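Local structure of putative GH105 family protein (Salmonella enterica subsp. enterica serovar Paratyphi A, 3QWT) at residues E18-R23 with I328-S333; D24-L29 with L371-Y376; W133-A138 with K183-P188. The protein is of uncharacterised function but, as a possible member of glycoside hydrolase family 105 with an alpha/alpha toroid fold, probably hydrolyses glycosidic bonds in unsaturated oligosaccharides. All coordinates share one frame; numbering follows the deposited sequence.

Contact 1 of 3, residues E18-R23 with I328-S333; sequences EHFIAR and IVKHIS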
ATOM      1  N   GLU A  18     -47.056  11.711  -8.328  1.00 82.82           N
ATOM      2  CA  GLU A  18     -48.419  11.503  -7.866  1.00 88.14           C
ATOM      3  C   GLU A  18     -48.412  10.996  -6.429  1.00 77.92           C
ATOM      4  O   GLU A  18     -48.600   9.808  -6.174  1.00 77.96           O
ATOM      5  CB  GLU A  18     -49.158  10.523  -8.781  1.00102.35           C
ATOM      6  CG  GLU A  18     -50.647  10.387  -8.474  1.00117.96           C
ATOM      7  CD  GLU A  18     -51.007   9.027  -7.899  1.00128.76           C
ATOM      8  OE1 GLU A  18     -50.339   8.031  -8.260  1.00131.11           O
ATOM      9  OE2 GLU A  18     -51.957   8.956  -7.084  1.00131.31           O
ATOM     10  N   HIS A  19     -48.185  11.899  -5.487  1.00 66.96           N
ATOM     11  CA  HIS A  19     -48.176  11.513  -4.091  1.00 57.83           C
ATOM     12  C   HIS A  19     -49.591  11.395  -3.570  1.00 61.69           C
ATOM     13  O   HIS A  19     -50.324  12.382  -3.474  1.00 69.48           O
ATOM     14  CB  HIS A  19     -47.376  12.504  -3.256  1.00 53.96           C
ATOM     15  CG  HIS A  19     -45.908  12.479  -3.545  1.00 54.64           C
ATOM     16  ND1 HIS A  19     -45.115  13.603  -3.473  1.00 53.84           N
ATOM     17  CD2 HIS A  19     -45.092  11.465  -3.918  1.00 48.38           C
ATOM     18  CE1 HIS A  19     -43.873  13.283  -3.785  1.00 53.08           C
ATOM     19  NE2 HIS A  19     -43.832  11.991  -4.055  1.00 54.35           N
ATOM     20  N   PHE A  20     -49.979  10.173  -3.239  1.00 57.98           N
ATOM     21  CA  PHE A  20     -51.305   9.950  -2.708  1.00 64.30           C
ATOM     22  C   PHE A  20     -51.414  10.571  -1.322  1.00 56.39           C
ATOM     23  O   PHE A  20     -52.500  10.936  -0.885  1.00 48.17           O
ATOM     24  CB  PHE A  20     -51.650   8.459  -2.695  1.00 63.85           C
ATOM     25  CG  PHE A  20     -50.991   7.681  -1.595  1.00 55.80           C
ATOM     26  CD1 PHE A  20     -51.667   7.417  -0.424  1.00 55.38           C
ATOM     27  CD2 PHE A  20     -49.719   7.182  -1.749  1.00 54.10           C
ATOM     28  CE1 PHE A  20     -51.080   6.691   0.572  1.00 54.90           C
ATOM     29  CE2 PHE A  20     -49.132   6.448  -0.751  1.00 51.47           C
ATOM     30  CZ  PHE A  20     -49.810   6.201   0.408  1.00 52.76           C
ATOM     31  N   ILE A  21     -50.279  10.716  -0.645  1.00 49.64           N
ATOM     32  CA  ILE A  21     -50.273  11.311   0.689  1.00 45.94           C
ATOM     33  C   ILE A  21     -49.154  12.339   0.777  1.00 46.54           C
ATOM     34  O   ILE A  21     -48.060  12.108   0.267  1.00 45.77           O
ATOM     35  CB  ILE A  21     -50.119  10.217   1.770  1.00 49.77           C
ATOM     36  CG1 ILE A  21     -50.211  10.813   3.170  1.00 54.15           C
ATOM     37  CG2 ILE A  21     -48.826   9.402   1.560  1.00 48.64           C
ATOM     38  CD1 ILE A  21     -49.882   9.820   4.260  1.00 58.01           C
ATOM     39  N   ALA A  22     -49.410  13.488   1.393  1.00 44.55           N
ATOM     40  CA  ALA A  22     -48.406  14.551   1.374  1.00 42.91           C
ATOM     41  C   ALA A  22     -47.289  14.323   2.379  1.00 50.93           C
ATOM     42  O   ALA A  22     -47.504  13.721   3.429  1.00 53.52           O
ATOM     43  CB  ALA A  22     -49.027  15.904   1.569  1.00 29.35           C
ATOM     44  N   ARG A  23     -46.095  14.812   2.042  1.00 50.85           N
ATOM     45  CA  ARG A  23     -44.938  14.621   2.895  1.00 44.09           C
ATOM     46  C   ARG A  23     -45.242  14.844   4.373  1.00 45.06           C
ATOM     47  O   ARG A  23     -44.961  13.988   5.212  1.00 51.69           O
ATOM     48  CB  ARG A  23     -43.772  15.533   2.494  1.00 46.89           C
ATOM     49  CG  ARG A  23     -42.490  15.215   3.299  1.00 48.47           C
ATOM     50  CD  ARG A  23     -41.375  16.203   3.080  1.00 45.84           C
ATOM     51  NE  ARG A  23     -41.767  17.536   3.513  1.00 44.39           N
ATOM     52  CZ  ARG A  23     -40.993  18.609   3.412  1.00 46.18           C
ATOM     53  NH1 ARG A  23     -39.773  18.507   2.900  1.00 45.09           N
ATOM     54  NH2 ARG A  23     -41.442  19.783   3.827  1.00 50.82           N
ATOM     55  N   ILE A 328     -50.651  -0.023   4.328  1.00 49.98           N
ATOM     56  CA  ILE A 328     -50.166   0.233   5.689  1.00 45.93           C
ATOM     57  C   ILE A 328     -50.814   1.474   6.281  1.00 48.09           C
ATOM     58  O   ILE A 328     -51.197   1.495   7.453  1.00 47.95           O
ATOM     59  CB  ILE A 328     -48.624   0.403   5.761  1.00 49.38           C
ATOM     60  CG1 ILE A 328     -47.902  -0.919   5.473  1.00 43.90           C
ATOM     61  CG2 ILE A 328     -48.206   0.914   7.143  1.00 43.48           C
ATOM     62  CD1 ILE A 328     -48.207  -1.989   6.502  1.00 41.89           C
ATOM     63  N   VAL A 329     -50.909   2.522   5.475  1.00 48.72           N
ATOM     64  CA  VAL A 329     -51.527   3.743   5.942  1.00 51.50           C
ATOM     65  C   VAL A 329     -52.988   3.456   6.289  1.00 55.50           C
ATOM     66  O   VAL A 329     -53.471   3.888   7.331  1.00 51.68           O
ATOM     67  CB  VAL A 329     -51.423   4.870   4.903  1.00 50.46           C
ATOM     68  CG1 VAL A 329     -52.315   6.041   5.297  1.00 45.45           C
ATOM     69  CG2 VAL A 329     -49.987   5.323   4.769  1.00 45.18           C
ATOM     70  N   LYS A 330     -53.672   2.702   5.432  1.00 55.69           N
ATOM     71  CA  LYS A 330     -55.059   2.321   5.698  1.00 61.26           C
ATOM     72  C   LYS A 330     -55.216   1.623   7.043  1.00 58.88           C
ATOM     73  O   LYS A 330     -56.266   1.721   7.682  1.00 62.57           O
ATOM     74  CB  LYS A 330     -55.606   1.427   4.580  1.00 69.11           C
ATOM     75  CG  LYS A 330     -56.534   2.139   3.602  1.00 78.70           C
ATOM     76  CD  LYS A 330     -55.903   3.427   3.064  1.00 83.44           C
ATOM     77  CE  LYS A 330     -55.000   3.176   1.854  1.00 77.63           C
ATOM     78  NZ  LYS A 330     -54.138   4.355   1.545  1.00 71.58           N
ATOM     79  N   HIS A 331     -54.171   0.927   7.478  1.00 53.75           N
ATOM     80  CA  HIS A 331     -54.265   0.122   8.689  1.00 53.64           C
ATOM     81  C   HIS A 331     -53.725   0.806   9.939  1.00 56.38           C
ATOM     82  O   HIS A 331     -53.625   0.188  10.999  1.00 57.06           O
ATOM     83  CB  HIS A 331     -53.568  -1.221   8.500  1.00 48.27           C
ATOM     84  CG  HIS A 331     -54.361  -2.202   7.704  1.00 51.90           C
ATOM     85  ND1 HIS A 331     -54.591  -2.052   6.355  1.00 58.35           N
ATOM     86  CD2 HIS A 331     -54.982  -3.349   8.069  1.00 49.69           C
ATOM     87  CE1 HIS A 331     -55.316  -3.068   5.919  1.00 55.56           C
ATOM     88  NE2 HIS A 331     -55.567  -3.867   6.941  1.00 53.98           N
ATOM     89  N   ILE A 332     -53.362   2.072   9.818  1.00 50.37           N
ATOM     90  CA  ILE A 332     -52.980   2.840  10.989  1.00 49.25           C
ATOM     91  C   ILE A 332     -54.223   3.521  11.584  1.00 56.62           C
ATOM     92  O   ILE A 332     -54.879   4.331  10.925  1.00 54.93           O
ATOM     93  CB  ILE A 332     -51.882   3.850  10.644  1.00 49.76           C
ATOM     94  CG1 ILE A 332     -50.666   3.116  10.059  1.00 46.80           C
ATOM     95  CG2 ILE A 332     -51.486   4.646  11.873  1.00 47.98           C
ATOM     96  CD1 ILE A 332     -49.477   4.014   9.759  1.00 43.81           C
ATOM     97  N   SER A 333     -54.567   3.166  12.820  1.00 59.47           N
ATOM     98  CA  SER A 333     -55.791   3.681  13.437  1.00 58.58           C
ATOM     99  C   SER A 333     -55.648   5.170  13.778  1.00 54.66           C
ATOM    100  O   SER A 333     -54.552   5.714  13.724  1.00 47.71           O
ATOM    101  CB  SER A 333     -56.166   2.855  14.672  1.00 57.10           C
ATOM    102  OG  SER A 333     -55.689   3.450  15.862  1.00 61.42           O
TER

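Contact 2 of 3, residues D24-L29 with L371-Y376; sequences DELKAL and LCLTEY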
ATOM      1  N   ASP A  24     -45.787  16.004   4.700  1.00 36.34           N
ATOM      2  CA  ASP A  24     -45.942  16.356   6.105  1.00 46.03           C
ATOM      3  C   ASP A  24     -47.052  15.572   6.789  1.00 42.33           C
ATOM      4  O   ASP A  24     -47.059  15.408   8.005  1.00 44.09           O
ATOM      5  CB  ASP A  24     -46.066  17.869   6.270  1.00 49.99           C
ATOM      6  CG  ASP A  24     -44.772  18.585   5.876  1.00 61.39           C
ATOM      7  OD1 ASP A  24     -43.690  17.978   6.038  1.00 58.23           O
ATOM      8  OD2 ASP A  24     -44.820  19.733   5.393  1.00 68.94           O
ATOM      9  N   GLU A  25     -47.953  15.033   5.985  1.00 39.52           N
ATOM     10  CA  GLU A  25     -48.961  14.116   6.476  1.00 47.67           C
ATOM     11  C   GLU A  25     -48.253  12.842   6.925  1.00 47.61           C
ATOM     12  O   GLU A  25     -48.516  12.308   8.003  1.00 43.40           O
ATOM     13  CB  GLU A  25     -49.948  13.806   5.351  1.00 54.00           C
ATOM     14  CG  GLU A  25     -51.281  13.247   5.797  1.00 57.90           C
ATOM     15  CD  GLU A  25     -52.312  13.269   4.674  1.00 71.57           C
ATOM     16  OE1 GLU A  25     -51.921  13.286   3.483  1.00 72.08           O
ATOM     17  OE2 GLU A  25     -53.517  13.290   4.983  1.00 79.57           O
ATOM     18  N   LEU A  26     -47.345  12.359   6.086  1.00 50.41           N
ATOM     19  CA  LEU A  26     -46.530  11.202   6.434  1.00 51.77           C
ATOM     20  C   LEU A  26     -45.817  11.402   7.774  1.00 46.25           C
ATOM     21  O   LEU A  26     -45.893  10.559   8.672  1.00 43.95           O
ATOM     22  CB  LEU A  26     -45.509  10.940   5.339  1.00 57.24           C
ATOM     23  CG  LEU A  26     -45.867   9.793   4.418  1.00 64.69           C
ATOM     24  CD1 LEU A  26     -45.062   9.898   3.135  1.00 69.43           C
ATOM     25  CD2 LEU A  26     -45.608   8.480   5.132  1.00 66.77           C
ATOM     26  N   LYS A  27     -45.123  12.523   7.909  1.00 38.03           N
ATOM     27  CA  LYS A  27     -44.421  12.796   9.156  1.00 41.29           C
ATOM     28  C   LYS A  27     -45.379  12.790  10.357  1.00 46.46           C
ATOM     29  O   LYS A  27     -45.074  12.212  11.409  1.00 45.80           O
ATOM     30  CB  LYS A  27     -43.666  14.120   9.071  1.00 37.05           C
ATOM     31  CG  LYS A  27     -42.535  14.125   8.086  1.00 47.90           C
ATOM     32  CD  LYS A  27     -41.688  15.356   8.315  1.00 59.67           C
ATOM     33  CE  LYS A  27     -40.453  15.374   7.442  1.00 60.84           C
ATOM     34  NZ  LYS A  27     -39.734  16.670   7.585  1.00 60.04           N
ATOM     35  N   ALA A  28     -46.539  13.420  10.197  1.00 43.61           N
ATOM     36  CA  ALA A  28     -47.508  13.458  11.289  1.00 45.93           C
ATOM     37  C   ALA A  28     -47.972  12.052  11.669  1.00 45.33           C
ATOM     38  O   ALA A  28     -48.190  11.762  12.839  1.00 44.60           O
ATOM     39  CB  ALA A  28     -48.691  14.343  10.930  1.00 46.07           C
ATOM     40  N   LEU A  29     -48.104  11.177  10.674  1.00 48.23           N
ATOM     41  CA  LEU A  29     -48.459   9.780  10.912  1.00 48.72           C
ATOM     42  C   LEU A  29     -47.353   9.079  11.722  1.00 49.28           C
ATOM     43  O   LEU A  29     -47.609   8.393  12.718  1.00 44.70           O
ATOM     44  CB  LEU A  29     -48.667   9.080   9.568  1.00 50.54           C
ATOM     45  CG  LEU A  29     -49.393   7.734   9.503  1.00 49.13           C
ATOM     46  CD1 LEU A  29     -50.774   7.814  10.141  1.00 44.86           C
ATOM     47  CD2 LEU A  29     -49.510   7.292   8.056  1.00 47.75           C
ATOM     48  N   LEU A 371     -40.400   2.176   9.977  1.00 38.04           N
ATOM     49  CA  LEU A 371     -39.314   1.769   9.101  1.00 35.86           C
ATOM     50  C   LEU A 371     -39.733   2.001   7.656  1.00 39.53           C
ATOM     51  O   LEU A 371     -39.092   2.765   6.929  1.00 40.14           O
ATOM     52  CB  LEU A 371     -38.957   0.291   9.308  1.00 39.33           C
ATOM     53  CG  LEU A 371     -37.780  -0.108  10.196  1.00 48.51           C
ATOM     54  CD1 LEU A 371     -37.624  -1.614  10.132  1.00 51.90           C
ATOM     55  CD2 LEU A 371     -36.472   0.589   9.770  1.00 42.61           C
ATOM     56  N   CYS A 372     -40.818   1.343   7.242  1.00 39.17           N
ATOM     57  CA  CYS A 372     -41.239   1.405   5.847  1.00 40.80           C
ATOM     58  C   CYS A 372     -41.686   2.812   5.485  1.00 45.65           C
ATOM     59  O   CYS A 372     -41.460   3.269   4.367  1.00 49.75           O
ATOM     60  CB  CYS A 372     -42.343   0.382   5.540  1.00 39.34           C
ATOM     61  SG  CYS A 372     -43.967   0.665   6.337  1.00 44.85           S
ATOM     62  N   LEU A 373     -42.300   3.511   6.434  1.00 42.44           N
ATOM     63  CA  LEU A 373     -42.796   4.845   6.138  1.00 42.69           C
ATOM     64  C   LEU A 373     -41.627   5.823   6.000  1.00 45.43           C
ATOM     65  O   LEU A 373     -41.693   6.776   5.213  1.00 45.38           O
ATOM     66  CB  LEU A 373     -43.837   5.321   7.167  1.00 35.61           C
ATOM     67  CG  LEU A 373     -45.192   4.607   7.157  1.00 39.17           C
ATOM     68  CD1 LEU A 373     -46.080   5.098   8.301  1.00 35.19           C
ATOM     69  CD2 LEU A 373     -45.894   4.790   5.828  1.00 36.18           C
ATOM     70  N   THR A 374     -40.540   5.571   6.724  1.00 48.19           N
ATOM     71  CA  THR A 374     -39.356   6.431   6.615  1.00 41.75           C
ATOM     72  C   THR A 374     -38.636   6.252   5.293  1.00 44.12           C
ATOM     73  O   THR A 374     -38.186   7.217   4.676  1.00 47.56           O
ATOM     74  CB  THR A 374     -38.373   6.199   7.755  1.00 44.26           C
ATOM     75  OG1 THR A 374     -39.004   6.522   8.999  1.00 51.83           O
ATOM     76  CG2 THR A 374     -37.151   7.080   7.573  1.00 40.76           C
ATOM     77  N   GLU A 375     -38.517   5.008   4.855  1.00 45.73           N
ATOM     78  CA  GLU A 375     -37.948   4.743   3.553  1.00 42.53           C
ATOM     79  C   GLU A 375     -38.838   5.388   2.475  1.00 42.26           C
ATOM     80  O   GLU A 375     -38.343   5.920   1.477  1.00 36.58           O
ATOM     81  CB  GLU A 375     -37.764   3.232   3.349  1.00 39.57           C
ATOM     82  CG  GLU A 375     -37.287   2.822   1.957  1.00 38.55           C
ATOM     83  CD  GLU A 375     -35.877   3.305   1.599  1.00 37.12           C
ATOM     84  OE1 GLU A 375     -35.013   3.355   2.481  1.00 37.37           O
ATOM     85  OE2 GLU A 375     -35.623   3.613   0.414  1.00 41.53           O
ATOM     86  N   TYR A 376     -40.149   5.376   2.693  1.00 40.60           N
ATOM     87  CA  TYR A 376     -41.066   5.957   1.716  1.00 38.89           C
ATOM     88  C   TYR A 376     -40.914   7.481   1.637  1.00 44.15           C
ATOM     89  O   TYR A 376     -41.107   8.081   0.570  1.00 36.13           O
ATOM     90  CB  TYR A 376     -42.507   5.577   2.042  1.00 43.81           C
ATOM     91  CG  TYR A 376     -43.491   5.871   0.922  1.00 47.30           C
ATOM     92  CD1 TYR A 376     -44.429   6.897   1.043  1.00 43.95           C
ATOM     93  CD2 TYR A 376     -43.488   5.118  -0.249  1.00 43.61           C
ATOM     94  CE1 TYR A 376     -45.323   7.167   0.042  1.00 46.63           C
ATOM     95  CE2 TYR A 376     -44.395   5.384  -1.271  1.00 47.61           C
ATOM     96  CZ  TYR A 376     -45.309   6.412  -1.115  1.00 53.52           C
ATOM     97  OH  TYR A 376     -46.219   6.700  -2.112  1.00 65.73           O
TER

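Contact 3 of 3, residues W133-A138 with K183-P188; sequences WLETWA and KLLNRP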
ATOM      1  N   TRP A 133     -20.791  -2.089  27.035  1.00 25.24           N
ATOM      2  CA  TRP A 133     -22.022  -2.762  26.615  1.00 34.35           C
ATOM      3  C   TRP A 133     -21.820  -3.469  25.286  1.00 29.12           C
ATOM      4  O   TRP A 133     -22.061  -4.671  25.171  1.00 24.22           O
ATOM      5  CB  TRP A 133     -23.198  -1.782  26.504  1.00 33.60           C
ATOM      6  CG  TRP A 133     -23.659  -1.341  27.832  1.00 39.25           C
ATOM      7  CD1 TRP A 133     -23.311  -0.194  28.486  1.00 36.85           C
ATOM      8  CD2 TRP A 133     -24.522  -2.059  28.711  1.00 32.75           C
ATOM      9  NE1 TRP A 133     -23.915  -0.153  29.708  1.00 34.56           N
ATOM     10  CE2 TRP A 133     -24.661  -1.286  29.878  1.00 31.33           C
ATOM     11  CE3 TRP A 133     -25.195  -3.276  28.619  1.00 30.70           C
ATOM     12  CZ2 TRP A 133     -25.457  -1.682  30.951  1.00 37.06           C
ATOM     13  CZ3 TRP A 133     -25.985  -3.679  29.695  1.00 36.04           C
ATOM     14  CH2 TRP A 133     -26.109  -2.885  30.839  1.00 35.81           C
ATOM     15  N   LEU A 134     -21.362  -2.704  24.298  1.00 26.83           N
ATOM     16  CA  LEU A 134     -21.187  -3.197  22.934  1.00 31.56           C
ATOM     17  C   LEU A 134     -20.138  -4.295  22.853  1.00 27.80           C
ATOM     18  O   LEU A 134     -20.377  -5.332  22.228  1.00 30.75           O
ATOM     19  CB  LEU A 134     -20.814  -2.055  21.992  1.00 30.77           C
ATOM     20  CG  LEU A 134     -21.819  -0.913  21.888  1.00 33.18           C
ATOM     21  CD1 LEU A 134     -21.172   0.247  21.165  1.00 39.87           C
ATOM     22  CD2 LEU A 134     -23.084  -1.348  21.169  1.00 31.43           C
ATOM     23  N   GLU A 135     -18.987  -4.079  23.497  1.00 20.82           N
ATOM     24  CA  GLU A 135     -17.939  -5.097  23.501  1.00 31.53           C
ATOM     25  C   GLU A 135     -18.406  -6.363  24.196  1.00 29.42           C
ATOM     26  O   GLU A 135     -18.186  -7.466  23.716  1.00 31.16           O
ATOM     27  CB  GLU A 135     -16.648  -4.600  24.182  1.00 25.93           C
ATOM     28  CG  GLU A 135     -15.971  -3.471  23.461  1.00 31.87           C
ATOM     29  CD  GLU A 135     -14.615  -3.140  24.046  1.00 43.54           C
ATOM     30  OE1 GLU A 135     -14.423  -3.354  25.265  1.00 43.24           O
ATOM     31  OE2 GLU A 135     -13.743  -2.670  23.284  1.00 52.32           O
ATOM     32  N   THR A 136     -19.032  -6.206  25.350  1.00 30.21           N
ATOM     33  CA  THR A 136     -19.389  -7.385  26.113  1.00 30.88           C
ATOM     34  C   THR A 136     -20.375  -8.279  25.357  1.00 26.61           C
ATOM     35  O   THR A 136     -20.159  -9.492  25.256  1.00 26.15           O
ATOM     36  CB  THR A 136     -19.916  -7.028  27.472  1.00 33.72           C
ATOM     37  OG1 THR A 136     -18.961  -6.176  28.127  1.00 35.88           O
ATOM     38  CG2 THR A 136     -20.116  -8.296  28.278  1.00 36.25           C
ATOM     39  N   TRP A 137     -21.415  -7.674  24.786  1.00 22.99           N
ATOM     40  CA  TRP A 137     -22.477  -8.438  24.133  1.00 30.15           C
ATOM     41  C   TRP A 137     -22.046  -9.008  22.780  1.00 32.04           C
ATOM     42  O   TRP A 137     -22.410 -10.131  22.428  1.00 32.06           O
ATOM     43  CB  TRP A 137     -23.749  -7.588  23.986  1.00 28.11           C
ATOM     44  CG  TRP A 137     -24.588  -7.456  25.263  1.00 27.09           C
ATOM     45  CD1 TRP A 137     -24.268  -6.752  26.383  1.00 20.73           C
ATOM     46  CD2 TRP A 137     -25.883  -8.010  25.498  1.00 27.16           C
ATOM     47  NE1 TRP A 137     -25.283  -6.832  27.302  1.00 27.17           N
ATOM     48  CE2 TRP A 137     -26.283  -7.612  26.787  1.00 26.84           C
ATOM     49  CE3 TRP A 137     -26.753  -8.807  24.737  1.00 32.00           C
ATOM     50  CZ2 TRP A 137     -27.497  -7.986  27.340  1.00 31.30           C
ATOM     51  CZ3 TRP A 137     -27.968  -9.182  25.294  1.00 30.80           C
ATOM     52  CH2 TRP A 137     -28.327  -8.772  26.581  1.00 34.69           C
ATOM     53  N   ALA A 138     -21.281  -8.236  22.016  1.00 29.88           N
ATOM     54  CA  ALA A 138     -20.744  -8.765  20.765  1.00 32.37           C
ATOM     55  C   ALA A 138     -19.776  -9.906  21.073  1.00 31.50           C
ATOM     56  O   ALA A 138     -19.791 -10.936  20.403  1.00 33.68           O
ATOM     57  CB  ALA A 138     -20.052  -7.678  19.942  1.00 24.85           C
ATOM     58  N   LYS A 183     -18.179  -3.627  12.090  1.00 32.41           N
ATOM     59  CA  LYS A 183     -17.778  -2.471  11.317  1.00 30.72           C
ATOM     60  C   LYS A 183     -17.398  -1.310  12.248  1.00 33.46           C
ATOM     61  O   LYS A 183     -16.309  -0.749  12.141  1.00 33.58           O
ATOM     62  CB  LYS A 183     -18.903  -2.078  10.375  1.00 28.66           C
ATOM     63  CG  LYS A 183     -19.091  -3.055   9.217  1.00 30.97           C
ATOM     64  CD  LYS A 183     -17.816  -3.075   8.341  1.00 30.07           C
ATOM     65  CE  LYS A 183     -17.898  -4.064   7.193  1.00 28.77           C
ATOM     66  NZ  LYS A 183     -16.749  -3.826   6.257  1.00 33.48           N
ATOM     67  N   LEU A 184     -18.281  -0.990  13.186  1.00 33.16           N
ATOM     68  CA  LEU A 184     -18.077   0.132  14.105  1.00 33.98           C
ATOM     69  C   LEU A 184     -16.766   0.066  14.896  1.00 35.31           C
ATOM     70  O   LEU A 184     -16.004   1.030  14.924  1.00 32.49           O
ATOM     71  CB  LEU A 184     -19.266   0.257  15.067  1.00 33.62           C
ATOM     72  CG  LEU A 184     -19.161   1.369  16.121  1.00 37.70           C
ATOM     73  CD1 LEU A 184     -18.945   2.715  15.459  1.00 38.28           C
ATOM     74  CD2 LEU A 184     -20.404   1.414  17.023  1.00 34.35           C
ATOM     75  N   LEU A 185     -16.503  -1.064  15.543  1.00 33.50           N
ATOM     76  CA  LEU A 185     -15.297  -1.198  16.354  1.00 26.22           C
ATOM     77  C   LEU A 185     -14.093  -1.684  15.545  1.00 25.68           C
ATOM     78  O   LEU A 185     -13.083  -2.074  16.114  1.00 26.51           O
ATOM     79  CB  LEU A 185     -15.547  -2.151  17.538  1.00 27.36           C
ATOM     80  CG  LEU A 185     -16.754  -1.849  18.426  1.00 27.56           C
ATOM     81  CD1 LEU A 185     -16.798  -2.835  19.541  1.00 22.58           C
ATOM     82  CD2 LEU A 185     -16.723  -0.424  18.964  1.00 37.51           C
ATOM     83  N   ASN A 186     -14.203  -1.669  14.220  1.00 24.09           N
ATOM     84  CA  ASN A 186     -13.153  -2.235  13.362  1.00 32.40           C
ATOM     85  C   ASN A 186     -12.706  -3.619  13.818  1.00 30.54           C
ATOM     86  O   ASN A 186     -11.521  -3.841  14.079  1.00 33.21           O
ATOM     87  CB  ASN A 186     -11.925  -1.315  13.280  1.00 41.95           C
ATOM     88  CG  ASN A 186     -12.243   0.029  12.648  1.00 59.47           C
ATOM     89  OD1 ASN A 186     -12.826   0.103  11.563  1.00 64.37           O
ATOM     90  ND2 ASN A 186     -11.866   1.104  13.334  1.00 67.64           N
ATOM     91  N   ARG A 187     -13.659  -4.537  13.932  1.00 25.33           N
ATOM     92  CA  ARG A 187     -13.345  -5.912  14.269  1.00 29.77           C
ATOM     93  C   ARG A 187     -13.874  -6.814  13.163  1.00 26.57           C
ATOM     94  O   ARG A 187     -14.987  -7.340  13.249  1.00 28.07           O
ATOM     95  CB  ARG A 187     -13.915  -6.265  15.644  1.00 40.69           C
ATOM     96  CG  ARG A 187     -13.276  -5.436  16.765  1.00 48.73           C
ATOM     97  CD  ARG A 187     -13.824  -5.777  18.151  1.00 53.80           C
ATOM     98  NE  ARG A 187     -13.201  -4.962  19.203  1.00 49.53           N
ATOM     99  CZ  ARG A 187     -13.414  -5.123  20.506  1.00 42.15           C
ATOM    100  NH1 ARG A 187     -14.245  -6.073  20.953  1.00 26.81           N
ATOM    101  NH2 ARG A 187     -12.796  -4.329  21.368  1.00 51.45           N
ATOM    102  N   PRO A 188     -13.068  -7.001  12.105  1.00 27.58           N
ATOM    103  CA  PRO A 188     -13.590  -7.692  10.916  1.00 26.63           C
ATOM    104  C   PRO A 188     -13.985  -9.133  11.210  1.00 28.92           C
ATOM    105  O   PRO A 188     -14.708  -9.699  10.388  1.00 28.75           O
ATOM    106  CB  PRO A 188     -12.412  -7.662   9.921  1.00 30.53           C
ATOM    107  CG  PRO A 188     -11.375  -6.747  10.534  1.00 30.62           C
ATOM    108  CD  PRO A 188     -11.622  -6.731  12.013  1.00 19.99           C
TER

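Contact 1 of 3, residues E18-R23 with I328-S333
The aromatic ring of Phe-20 meets Val-329 and Lys-330 at the C-terminal end of helix 318-330. Its far rim does the touching: CZ lies 4.5 Å from CG2 of Val-329, a loose apolar contact in which the methyl meets the ring edge-on. Beside it, CE1 of Phe-20 is 4.0 Å from NZ of Lys-330. The ammonium group approaches the ring obliquely, through a lysine chain bent at both chi2 and chi3 (51° and 85°), which folds the amine back to the ring.

Phe-20 itself has a chi1 of 76°, which holds the ring over its own backbone, next to the following residue. There one face of the ring is covered by CG2 of Ile-21, 3.5 Å from the ring plane and displaced toward the periphery. The side chain of Ile-21 in turn rests on Leu-26, and the backbone O of Ile-21 accepts a hydrogen bond from the hydroxyl of Tyr-380, so the loop is also fixed to the C-terminal tail.

This is surface packing of the N-terminal loop just before helix 23-37. Phe-20 reaches back along helix 318-330 to Glu-322, Ile-325 and Arg-326 and also touches Tyr-376 of helix 363-377, while Val-329 leans on Leu-29 of helix 23-37.

Contact 2 of 3, residues D24-L29 with L371-Y376
Leu-26 projects from helix 24-29 into the hollow between Leu-373 and Tyr-376, two residues one turn apart on helix 371-376, and its two methyls divide the work. CD2 lies 3.8 Å from CD2 of Leu-373, and CD1 lies 3.7 Å from CD1 of Tyr-376. The second methyl stands in the plane of the tyrosine ring, against the CD1-CE1 side, so Leu-26 meets the edge of the ring and not a face. A chi1 of -167° swings the ring toward helix 24-29, and chi2 (-110°) sets its edge to Leu-26.

Leu-373 is the answering bump. It reaches between Leu-26 and Leu-29, its other methyl, CD1, meeting CD2 of Leu-29 at 4.1 Å, with the two side chains crossing at about a right angle. The branched ends thus alternate from one helix to the other, all the contacts being apolar. The axes of the short segments approach to 10.4 Å, and the backbones come nearest at Leu-26 and Leu-373, whose CA atoms are 7.4 Å apart.

At its polar end, Tyr-376 is hydrogen-bonded through OH to OE1 of Glu-322. This is ordinary packing of an antiparallel helix pair within the alpha/alpha toroid, joining helix 23-37 to helix 363-377: helix 318-330 adds Ile-325 and Val-329 along one flank, and helix 67-83 places Tyr-79 against Lys-27 and Thr-374.

Contact 3 of 3, residues W133-A138 with K183-P188
A Schellman motif ends helix 170-184 and brings Leu-185 and Arg-187 to the side of helix 131-143. Asn-186, with positive phi, is the C-prime residue of the motif; the N of Asn-186 is bonded to the O of Lys-183, while the N of Arg-187 reaches back to the O of Gly-182. The side chain of Arg-187 extends from CG to NE and forms a salt bridge with Glu-135, NH2 to OE2 at 2.7 Å. The two side chains meet at about a right angle, with carboxylate and guanidinium planes 34° apart.

CD1 of Leu-185 lies over the centre of one face of the Arg-187 guanidinium, 4.1 Å from its plane, and is also 4.1 Å from CG of Glu-135. Farther in, CD1 of Leu-134 is 4.4 Å from CD2 of Leu-184, and both leucines also touch Tyr-122 of helix 114-125.

NH1 of Arg-187 is hydrogen-bonded to OH of Tyr-190, which gives the guanidinium a second anchor. A surface salt bridge thus lies beside leucine packing, where a Schellman-capped helix end packs on a neighbouring helix of the alpha/alpha toroid.

From the N terminus, the loop 18-23 runs directly into helix 23-37, and the first segments of contacts 1 and 2, 18-23 and 24-29, are consecutive. Contact 1 closes its loop at 328-333 and contact 2 later, at 371-376; their segments alternate, so the two loops cross. Their centres are 8 Å apart and they touch, with Ile-332 packing on Leu-29 and Leu-373, tying the start of the chain to helices 318-330 and 363-377 near its end. Contact 3 is nested inside both loops and spans a much shorter one, joining helix 131-143 to the end of helix 170-184. Its centre lies about 38 Å from that of contact 1, on the opposite side of the chain's centre.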